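Bd3460 (Bdellovibrio bacteriovorus, PDB 5CEC) is an ankyrin-repeat immunity protein that binds the predatory endopeptidase Bd3459 and so probably protects the predator from its own enzyme during invasion of prey. Local coordinates at residues B[66-71]-B[97-102]; B[87-92]-B[118-123]. One frame throughout, in Å; residues are numbered along the deposited sequence.

Contact 1 of 2, residues B[66-71]-B[97-102]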
ATOM      1  N   PRO B  66     -11.864  18.577   5.853  1.00 19.19           N
ATOM      2  CA  PRO B  66     -12.198  17.263   5.303  1.00 19.75           C
ATOM      3  C   PRO B  66     -11.541  16.989   3.963  1.00 18.09           C
ATOM      4  O   PRO B  66     -11.079  15.856   3.714  1.00 18.50           O
ATOM      5  CB  PRO B  66     -13.725  17.335   5.149  1.00 20.97           C
ATOM      6  CG  PRO B  66     -14.143  18.273   6.229  1.00 20.89           C
ATOM      7  CD  PRO B  66     -13.063  19.290   6.350  1.00 19.58           C
ATOM      8  N   LEU B  67     -11.562  17.966   3.067  1.00 16.83           N
ATOM      9  CA  LEU B  67     -10.998  17.748   1.741  1.00 17.10           C
ATOM     10  C   LEU B  67      -9.508  17.435   1.811  1.00 16.95           C
ATOM     11  O   LEU B  67      -9.018  16.577   1.063  1.00 16.10           O
ATOM     12  CB  LEU B  67     -11.247  18.972   0.851  1.00 16.32           C
ATOM     13  CG  LEU B  67     -10.814  18.804  -0.601  1.00 16.68           C
ATOM     14  CD1 LEU B  67     -11.643  17.769  -1.311  1.00 17.53           C
ATOM     15  CD2 LEU B  67     -10.822  20.122  -1.334  1.00 17.62           C
ATOM     16  N   MET B  68      -8.769  18.163   2.645  1.00 16.12           N
ATOM     17  CA  MET B  68      -7.332  17.877   2.808  1.00 15.60           C
ATOM     18  C   MET B  68      -7.104  16.466   3.306  1.00 16.42           C
ATOM     19  O   MET B  68      -6.190  15.794   2.830  1.00 17.64           O
ATOM     20  CB  MET B  68      -6.672  18.862   3.758  1.00 15.91           C
ATOM     21  CG  MET B  68      -6.542  20.280   3.243  1.00 15.72           C
ATOM     22  SD  MET B  68      -6.121  21.318   4.657  1.00 17.34           S
ATOM     23  CE  MET B  68      -6.674  22.898   4.056  1.00 18.62           C
ATOM     24  N   ASN B  69      -7.886  16.048   4.289  1.00 17.50           N
ATOM     25  CA  ASN B  69      -7.804  14.695   4.786  1.00 18.96           C
ATOM     26  C   ASN B  69      -8.077  13.653   3.712  1.00 18.75           C
ATOM     27  O   ASN B  69      -7.335  12.679   3.601  1.00 19.57           O
ATOM     28  CB  ASN B  69      -8.776  14.524   5.954  1.00 19.92           C
ATOM     29  CG  ASN B  69      -8.203  14.980   7.267  1.00 21.51           C
ATOM     30  OD1 ASN B  69      -7.437  14.261   7.881  1.00 26.14           O
ATOM     31  ND2 ASN B  69      -8.577  16.172   7.712  1.00 21.64           N
ATOM     32  N   ALA B  70      -9.136  13.840   2.918  1.00 17.75           N
ATOM     33  CA  ALA B  70      -9.470  12.896   1.859  1.00 17.98           C
ATOM     34  C   ALA B  70      -8.367  12.847   0.802  1.00 16.89           C
ATOM     35  O   ALA B  70      -8.045  11.782   0.280  1.00 19.11           O
ATOM     36  CB  ALA B  70     -10.785  13.275   1.216  1.00 19.10           C
ATOM     37  N   ALA B  71      -7.829  14.011   0.451  1.00 16.64           N
ATOM     38  CA  ALA B  71      -6.769  14.102  -0.547  1.00 17.64           C
ATOM     39  C   ALA B  71      -5.481  13.410  -0.088  1.00 17.60           C
ATOM     40  O   ALA B  71      -4.891  12.652  -0.855  1.00 19.03           O
ATOM     41  CB  ALA B  71      -6.493  15.541  -0.901  1.00 18.20           C
ATOM     42  N   GLU B  97      -0.336  24.119   2.855  1.00 14.05           N
ATOM     43  CA  GLU B  97      -0.744  23.231   1.785  1.00 13.97           C
ATOM     44  C   GLU B  97      -2.232  23.192   1.557  1.00 13.77           C
ATOM     45  O   GLU B  97      -3.023  23.043   2.483  1.00 14.79           O
ATOM     46  CB  GLU B  97      -0.220  21.828   2.050  1.00 14.34           C
ATOM     47  CG  GLU B  97       1.293  21.740   1.895  1.00 14.90           C
ATOM     48  CD  GLU B  97       1.852  20.333   2.016  1.00 14.98           C
ATOM     49  OE1 GLU B  97       1.347  19.566   2.866  1.00 16.10           O
ATOM     50  OE2 GLU B  97       2.807  20.020   1.265  1.00 14.44           O
ATOM     51  N   THR B  98      -2.615  23.315   0.293  1.00 13.85           N
ATOM     52  CA  THR B  98      -3.989  23.067  -0.121  1.00 13.62           C
ATOM     53  C   THR B  98      -4.192  21.556  -0.309  1.00 13.78           C
ATOM     54  O   THR B  98      -3.215  20.751  -0.282  1.00 13.82           O
ATOM     55  CB  THR B  98      -4.336  23.733  -1.446  1.00 14.17           C
ATOM     56  OG1 THR B  98      -3.573  23.105  -2.477  1.00 14.58           O
ATOM     57  CG2 THR B  98      -4.064  25.251  -1.422  1.00 14.77           C
ATOM     58  N   ALA B  99      -5.441  21.147  -0.457  1.00 13.66           N
ATOM     59  CA  ALA B  99      -5.761  19.755  -0.752  1.00 13.86           C
ATOM     60  C   ALA B  99      -4.970  19.193  -1.926  1.00 13.79           C
ATOM     61  O   ALA B  99      -4.515  18.048  -1.869  1.00 13.67           O
ATOM     62  CB  ALA B  99      -7.258  19.545  -1.003  1.00 14.95           C
ATOM     63  N   LEU B 100      -4.796  19.997  -2.975  1.00 12.60           N
ATOM     64  CA  LEU B 100      -4.040  19.529  -4.132  1.00 13.35           C
ATOM     65  C   LEU B 100      -2.588  19.266  -3.750  1.00 13.99           C
ATOM     66  O   LEU B 100      -1.994  18.264  -4.207  1.00 14.10           O
ATOM     67  CB  LEU B 100      -4.150  20.532  -5.284  1.00 14.23           C
ATOM     68  CG  LEU B 100      -3.341  20.173  -6.534  1.00 14.10           C
ATOM     69  CD1 LEU B 100      -3.670  18.781  -7.093  1.00 15.73           C
ATOM     70  CD2 LEU B 100      -3.569  21.226  -7.612  1.00 15.42           C
ATOM     71  N   ALA B 101      -1.997  20.140  -2.951  1.00 13.08           N
ATOM     72  CA  ALA B 101      -0.654  19.856  -2.435  1.00 12.91           C
ATOM     73  C   ALA B 101      -0.601  18.601  -1.606  1.00 12.49           C
ATOM     74  O   ALA B 101       0.331  17.820  -1.786  1.00 13.01           O
ATOM     75  CB  ALA B 101      -0.114  21.030  -1.655  1.00 13.92           C
ATOM     76  N   PHE B 102      -1.570  18.364  -0.755  1.00 12.87           N
ATOM     77  CA  PHE B 102      -1.634  17.097  -0.007  1.00 12.99           C
ATOM     78  C   PHE B 102      -1.667  15.895  -0.930  1.00 13.42           C
ATOM     79  O   PHE B 102      -0.972  14.912  -0.689  1.00 14.20           O
ATOM     80  CB  PHE B 102      -2.824  17.059   0.942  1.00 13.77           C
ATOM     81  CG  PHE B 102      -2.572  17.718   2.250  1.00 13.51           C
ATOM     82  CD1 PHE B 102      -1.875  17.035   3.218  1.00 14.68           C
ATOM     83  CD2 PHE B 102      -3.004  19.022   2.538  1.00 14.26           C
ATOM     84  CE1 PHE B 102      -1.594  17.609   4.437  1.00 15.32           C
ATOM     85  CE2 PHE B 102      -2.748  19.578   3.793  1.00 15.25           C
ATOM     86  CZ  PHE B 102      -2.047  18.861   4.729  1.00 15.70           C
TER

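Contact 2 of 2, residues B[87-92]-B[118-123]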
ATOM      1  N   VAL B  87     -17.083  22.487  -1.817  1.00 18.04           N
ATOM      2  CA  VAL B  87     -16.159  22.959  -0.805  1.00 18.72           C
ATOM      3  C   VAL B  87     -15.093  23.870  -1.411  1.00 17.42           C
ATOM      4  O   VAL B  87     -14.772  23.803  -2.615  1.00 18.75           O
ATOM      5  CB  VAL B  87     -15.486  21.772  -0.085  1.00 18.44           C
ATOM      6  CG1 VAL B  87     -16.538  20.946   0.629  1.00 20.15           C
ATOM      7  CG2 VAL B  87     -14.592  20.952  -1.030  1.00 19.55           C
ATOM      8  N   ASN B  88     -14.510  24.720  -0.578  1.00 16.82           N
ATOM      9  CA  ASN B  88     -13.432  25.599  -1.020  1.00 17.11           C
ATOM     10  C   ASN B  88     -12.153  24.792  -1.225  1.00 16.32           C
ATOM     11  O   ASN B  88     -11.698  24.068  -0.330  1.00 17.16           O
ATOM     12  CB  ASN B  88     -13.197  26.756  -0.034  1.00 17.34           C
ATOM     13  CG  ASN B  88     -12.144  27.760  -0.560  1.00 18.21           C
ATOM     14  OD1 ASN B  88     -10.972  27.464  -0.538  1.00 17.95           O
ATOM     15  ND2 ASN B  88     -12.576  28.915  -1.107  1.00 18.29           N
ATOM     16  N   LEU B  89     -11.552  24.924  -2.408  1.00 15.17           N
ATOM     17  CA  LEU B  89     -10.388  24.126  -2.753  1.00 15.83           C
ATOM     18  C   LEU B  89      -9.078  24.665  -2.258  1.00 15.84           C
ATOM     19  O   LEU B  89      -8.077  23.938  -2.262  1.00 15.59           O
ATOM     20  CB  LEU B  89     -10.298  23.920  -4.266  1.00 17.35           C
ATOM     21  CG  LEU B  89     -11.505  23.330  -5.011  1.00 16.56           C
ATOM     22  CD1 LEU B  89     -11.200  23.099  -6.473  1.00 18.46           C
ATOM     23  CD2 LEU B  89     -11.959  22.036  -4.354  1.00 18.89           C
ATOM     24  N   GLU B  90      -9.058  25.912  -1.819  1.00 15.59           N
ATOM     25  CA  GLU B  90      -7.817  26.657  -1.623  1.00 15.27           C
ATOM     26  C   GLU B  90      -7.445  26.962  -0.180  1.00 15.36           C
ATOM     27  O   GLU B  90      -6.417  27.630   0.084  1.00 16.31           O
ATOM     28  CB  GLU B  90      -7.841  27.926  -2.459  1.00 16.00           C
ATOM     29  CG  GLU B  90      -8.111  27.702  -3.929  1.00 16.62           C
ATOM     30  CD  GLU B  90      -7.211  26.711  -4.618  1.00 16.71           C
ATOM     31  OE1 GLU B  90      -6.050  26.509  -4.211  1.00 17.18           O
ATOM     32  OE2 GLU B  90      -7.678  26.109  -5.604  1.00 17.48           O
ATOM     33  N   LEU B  91      -8.212  26.425   0.763  1.00 15.46           N
ATOM     34  CA  LEU B  91      -7.807  26.543   2.165  1.00 15.60           C
ATOM     35  C   LEU B  91      -6.480  25.831   2.360  1.00 15.19           C
ATOM     36  O   LEU B  91      -6.130  24.905   1.624  1.00 15.31           O
ATOM     37  CB  LEU B  91      -8.887  26.016   3.092  1.00 17.36           C
ATOM     38  CG  LEU B  91     -10.222  26.775   3.006  1.00 18.01           C
ATOM     39  CD1 LEU B  91     -11.294  26.058   3.782  1.00 19.27           C
ATOM     40  CD2 LEU B  91     -10.049  28.195   3.506  1.00 19.60           C
ATOM     41  N   LYS B  92      -5.716  26.290   3.344  1.00 15.63           N
ATOM     42  CA  LYS B  92      -4.376  25.789   3.617  1.00 15.56           C
ATOM     43  C   LYS B  92      -4.225  25.384   5.063  1.00 15.93           C
ATOM     44  O   LYS B  92      -4.761  26.043   5.968  1.00 17.66           O
ATOM     45  CB  LYS B  92      -3.326  26.847   3.286  1.00 16.07           C
ATOM     46  CG  LYS B  92      -3.236  27.119   1.804  1.00 17.28           C
ATOM     47  CD  LYS B  92      -2.389  28.308   1.517  1.00 20.21           C
ATOM     48  CE  LYS B  92      -2.316  28.590   0.048  1.00 23.85           C
ATOM     49  NZ  LYS B  92      -1.885  30.001  -0.142  1.00 27.47           N
ATOM     50  N   ALA B 118     -11.233  19.848 -11.458  1.00 19.43           N
ATOM     51  CA  ALA B 118     -12.217  20.595 -10.697  1.00 21.09           C
ATOM     52  C   ALA B 118     -11.860  22.055 -10.441  1.00 20.01           C
ATOM     53  O   ALA B 118     -12.628  22.765  -9.780  1.00 21.54           O
ATOM     54  CB  ALA B 118     -12.505  19.900  -9.376  1.00 22.10           C
ATOM     55  N   GLY B 119     -10.716  22.496 -10.962  1.00 18.44           N
ATOM     56  CA  GLY B 119     -10.318  23.896 -10.925  1.00 18.69           C
ATOM     57  C   GLY B 119      -9.423  24.320  -9.787  1.00 18.14           C
ATOM     58  O   GLY B 119      -9.250  25.513  -9.553  1.00 18.81           O
ATOM     59  N   ALA B 120      -8.795  23.350  -9.129  1.00 16.93           N
ATOM     60  CA  ALA B 120      -7.869  23.693  -8.059  1.00 16.12           C
ATOM     61  C   ALA B 120      -6.669  24.444  -8.639  1.00 16.82           C
ATOM     62  O   ALA B 120      -6.160  24.123  -9.717  1.00 18.65           O
ATOM     63  CB  ALA B 120      -7.371  22.428  -7.353  1.00 16.35           C
ATOM     64  N   ASN B 121      -6.190  25.430  -7.900  1.00 15.96           N
ATOM     65  CA  ASN B 121      -5.032  26.221  -8.295  1.00 15.94           C
ATOM     66  C   ASN B 121      -3.795  25.327  -8.323  1.00 15.42           C
ATOM     67  O   ASN B 121      -3.478  24.671  -7.328  1.00 16.11           O
ATOM     68  CB  ASN B 121      -4.855  27.335  -7.249  1.00 16.38           C
ATOM     69  CG  ASN B 121      -3.742  28.298  -7.522  1.00 19.97           C
ATOM     70  OD1 ASN B 121      -3.256  28.419  -8.633  1.00 22.24           O
ATOM     71  ND2 ASN B 121      -3.384  29.076  -6.485  1.00 20.95           N
ATOM     72  N   VAL B 122      -3.096  25.351  -9.449  1.00 15.83           N
ATOM     73  CA  VAL B 122      -1.874  24.590  -9.597  1.00 16.33           C
ATOM     74  C   VAL B 122      -0.617  25.387  -9.280  1.00 16.10           C
ATOM     75  O   VAL B 122       0.456  24.786  -9.118  1.00 15.55           O
ATOM     76  CB  VAL B 122      -1.763  23.918 -10.975  1.00 16.31           C
ATOM     77  CG1 VAL B 122      -2.961  23.014 -11.245  1.00 18.16           C
ATOM     78  CG2 VAL B 122      -1.633  24.952 -12.091  1.00 17.07           C
ATOM     79  N   ASP B 123      -0.725  26.722  -9.210  1.00 16.79           N
ATOM     80  CA  ASP B 123       0.417  27.582  -8.883  1.00 16.07           C
ATOM     81  C   ASP B 123       0.509  27.732  -7.373  1.00 16.31           C
ATOM     82  O   ASP B 123       0.252  28.790  -6.799  1.00 17.51           O
ATOM     83  CB  ASP B 123       0.316  28.915  -9.577  1.00 17.74           C
ATOM     84  CG  ASP B 123       1.549  29.782  -9.392  1.00 18.33           C
ATOM     85  OD1 ASP B 123       2.567  29.316  -8.809  1.00 18.97           O
ATOM     86  OD2 ASP B 123       1.494  30.957  -9.814  1.00 22.30           O
TER
HETATM   87  O   HOH W   1      -4.796  24.175  -4.830  1.00 15.54           O
HETATM   88  O   HOH W   2      -4.277  28.573  -3.763  1.00 19.66           O
HETATM   89  O   HOH W   3      -9.573  26.930  -7.148  1.00 24.85           O

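Contact 1 of 2, residues B[66-71]-B[97-102]
Met68 and Ala71 on helix 66-72 pack against Ala99 and Phe102 on helix 99-105, the first helices of two successive ankyrin repeats stacked side by side. The packing is apolar and buried, with no hydrogen bond from one segment to the other. Ala99 CB lies at the middle of the apolar contact: Leu67 CD2 reaches it at 3.6 Å, because chi1 of -175° carries CG away from the backbone N and over toward the neighbouring repeat, and Ala71 CB meets it from one turn further along and also touches Ala99 O at 3.3 Å. The small side chains are consistent with the close backbones, Met68 CA lying 4.3 Å from Ala99 CA.

The Met68 side chain, extended beyond CG, runs obliquely along the CD2-CE2 side of Phe102 in a Met-aromatic contact, with SD 5.0 Å from the ring centroid and 59° off its normal. Glu97 OE1 sits over the centre of one ring face; the same oxygen is hydrogen-bonded to Ser393 OG of the Bd3459 chain, whose Arg392 packs on Phe102, so this interface borders the bound enzyme. Thr98 is the N-cap of helix 99-105, its OG1 accepting a weak but nearly straight bond of 3.4 Å from Ala101 N.

Contact 2 of 2, residues B[87-92]-B[118-123]
Glu90 reaches from one ankyrin repeat to the next and grips the backbone at Asn121. From CB, the chain sets out with CG anti to the carbonyl carbon, then bends at chi2 (-53°), which turns the carboxylate toward 118-123. CD comes to 3.6 Å from Asn121 CB, and the two oxygens then divide the work. OE2 takes the N-H of Asn121 at 2.8 Å, a nearly straight bond (171°) that arrives on the syn side but 30° out of the carboxylate plane; it also lies against Ala120 CA, and one water joins it to Gly119 O. OE1 rests 3.4 Å from Asn121 CB and receives two waters, one also donating to Asn121 O, the other accepting from Asn121 ND2. The carboxylate thus accepts four hydrogen bonds, one direct and three from water, which hold its rotation and would probably favour the charged form.

Beside this polar grip, Leu89 points across and lays CD1 3.6 Å from both Ala118 O and Ala120 N, with Ala120 CB a little farther off. Gly119 closes helix 109-117 in a Schellman motif. Asn88 and Asn121 each form an Asx turn; the first, Glu90 N to Asn88 OD1 at 2.8 Å, steadies the backbone from which Glu90 springs. The contact is at the surface, joining the loop that follows helix 76-84 to the one that follows helix 109-117, with Leu89 also touching Leu83 of the former helix and Leu67 of helix 66-72.

In the fold
Contacts 1 and 2 join the same two predicted ankyrin repeats, 62-94 and 95-127, at two levels: contact 1 between their first helices, contact 2 between the loops that follow their second helices. Their centres are 9 Å apart, and their segments alternate along the chain. They meet directly, Met68 CE packing 3.2 Å from Leu91 O, Leu100 CD2 3.5 Å from Asn121 O and Thr98 CG2 3.6 Å from Glu90 OE1. The bound enzyme touches contact 1 but not the segments of contact 2.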